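Local coordinates for protein nucleoside kinase (Methanococcus jannaschii, PDB 2C4E) that phosphorylates a wide range of nucleosides to their monophosphates, with highest activity on inosine, guanosine and cytidine and ATP as the best phosphate donor, at residues N155-D160 with E178-L183. Numbering follows the deposited sequence.
Sequences NLVSFD and EHTNFL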
# COMPACT_ATOMS: atom_id res chain seq x y z
N ASN A 155 -13.34 35.40 8.13
CA ASN A 155 -13.20 34.87 6.78
C ASN A 155 -14.47 34.15 6.38
O ASN A 155 -15.18 33.62 7.24
CB ASN A 155 -12.06 33.84 6.73
CG ASN A 155 -10.96 34.18 7.68
OD1 ASN A 155 -10.99 33.81 8.86
ND2 ASN A 155 -9.99 34.97 7.19
N LEU A 156 -14.75 34.08 5.09
CA LEU A 156 -15.83 33.21 4.65
C LEU A 156 -15.37 31.78 4.83
O LEU A 156 -14.23 31.46 4.53
CB LEU A 156 -16.15 33.46 3.19
CG LEU A 156 -16.85 34.81 2.99
CD1 LEU A 156 -16.95 35.10 1.50
CD2 LEU A 156 -18.25 34.83 3.63
N VAL A 157 -16.24 30.94 5.37
CA VAL A 157 -15.94 29.54 5.57
C VAL A 157 -16.62 28.70 4.52
O VAL A 157 -17.83 28.81 4.33
CB VAL A 157 -16.38 29.09 6.97
CG1 VAL A 157 -16.23 27.60 7.11
CG2 VAL A 157 -15.57 29.87 8.04
N SER A 158 -15.84 27.86 3.86
CA SER A 158 -16.34 26.86 2.92
C SER A 158 -16.03 25.50 3.53
O SER A 158 -14.96 25.29 4.09
CB SER A 158 -15.66 27.04 1.56
OG SER A 158 -15.95 25.96 0.68
N PHE A 159 -16.96 24.56 3.42
CA PHE A 159 -16.85 23.26 4.10
C PHE A 159 -17.50 22.18 3.25
O PHE A 159 -18.58 22.36 2.72
CB PHE A 159 -17.55 23.32 5.47
CG PHE A 159 -17.61 22.02 6.20
CD1 PHE A 159 -16.44 21.33 6.48
CD2 PHE A 159 -18.83 21.50 6.61
CE1 PHE A 159 -16.49 20.12 7.18
CE2 PHE A 159 -18.88 20.27 7.29
CZ PHE A 159 -17.71 19.60 7.57
N ASP A 160 -16.84 21.05 3.15
CA ASP A 160 -17.49 19.87 2.62
C ASP A 160 -17.08 18.71 3.51
O ASP A 160 -15.92 18.39 3.54
CB ASP A 160 -17.06 19.60 1.19
CG ASP A 160 -17.84 18.44 0.53
OD1 ASP A 160 -18.36 17.50 1.21
OD2 ASP A 160 -17.99 18.39 -0.68
N GLU A 178 -23.26 25.57 11.32
CA GLU A 178 -23.69 26.85 11.84
C GLU A 178 -22.54 27.86 11.69
O GLU A 178 -22.76 29.06 11.79
CB GLU A 178 -24.25 26.72 13.27
CG GLU A 178 -25.61 26.00 13.20
CD GLU A 178 -26.42 25.99 14.47
OE1 GLU A 178 -25.82 25.88 15.56
OE2 GLU A 178 -27.67 26.04 14.35
N HIS A 179 -21.34 27.35 11.42
CA HIS A 179 -20.15 28.19 11.17
C HIS A 179 -19.65 28.05 9.74
O HIS A 179 -18.46 28.21 9.47
CB HIS A 179 -19.06 27.81 12.14
CG HIS A 179 -19.45 28.01 13.57
ND1 HIS A 179 -19.09 29.13 14.29
CD2 HIS A 179 -20.20 27.25 14.39
CE1 HIS A 179 -19.61 29.04 15.51
NE2 HIS A 179 -20.27 27.90 15.60
N THR A 180 -20.58 27.77 8.82
CA THR A 180 -20.25 27.61 7.41
C THR A 180 -21.01 28.62 6.56
O THR A 180 -22.19 28.82 6.78
CB THR A 180 -20.61 26.19 6.93
OG1 THR A 180 -19.77 25.23 7.58
CG2 THR A 180 -20.25 26.02 5.47
N ASN A 181 -20.32 29.25 5.62
CA ASN A 181 -20.96 30.11 4.61
C ASN A 181 -21.32 29.33 3.34
O ASN A 181 -22.45 29.42 2.89
CB ASN A 181 -20.09 31.32 4.27
CG ASN A 181 -19.90 32.23 5.45
OD1 ASN A 181 -20.78 33.08 5.79
ND2 ASN A 181 -18.80 32.05 6.13
N PHE A 182 -20.37 28.57 2.78
CA PHE A 182 -20.63 27.74 1.60
C PHE A 182 -20.49 26.30 2.03
O PHE A 182 -19.42 25.88 2.47
CB PHE A 182 -19.60 27.94 0.48
CG PHE A 182 -19.36 29.37 0.07
CD1 PHE A 182 -18.31 30.09 0.63
CD2 PHE A 182 -20.13 29.97 -0.90
CE1 PHE A 182 -18.06 31.39 0.24
CE2 PHE A 182 -19.87 31.29 -1.32
CZ PHE A 182 -18.84 31.99 -0.74
N LEU A 183 -21.58 25.54 1.91
CA LEU A 183 -21.60 24.13 2.25
C LEU A 183 -21.74 23.32 0.97
O LEU A 183 -22.73 23.46 0.24
CB LEU A 183 -22.76 23.85 3.20
CG LEU A 183 -23.01 22.41 3.62
CD1 LEU A 183 -21.78 21.91 4.40
CD2 LEU A 183 -24.26 22.37 4.46
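Phe159 and Leu183 lie side by side and point the same way, with Phe159 CD2 3.7 Å from Leu183 CD1. They are paired on one face of parallel strands, and both have CG anti to the backbone N (chi1 175° and 177°). Thr180 crosses Phe159 at about a right angle, its OG1 3.6 Å from Phe159 CB. That hydroxyl is hydrogen-bonded to Ile176 O of helix 170-178, and Ile176 and Ile177 of the same helix cover this face. On the face of Ser158 and Phe182, Leu156 CD1 reaches Phe182 CE1 at 4.1 Å. Tyr257 adds an edge-to-face contact to the Phe182 ring. Val157 CG1 rests 3.3 Å from His179 O.

Val157 O accepts two hydrogen bonds, from Asn181 N at 2.8 Å and from Phe182 N at 3.0 Å. The Phe182 donor lies in the carbonyl plane and its bond is nearly straight (167°), while the Asn181 donor is tilted from that plane. Two residues on, Phe159 N donates a hydrogen bond to Phe182 O at 2.9 Å.

The contact closes a beta-alpha-beta unit in the large sheet of the ribokinase fold. At the end of segment 155-160, Asp160 OD2 forms a salt bridge with Arg250, which probably stabilises the transition state. The shared acceptor Val157 O therefore ties the loop residue Asn181 to the start of strand 182-186, and largely apolar side chains lie over both faces of the pairing.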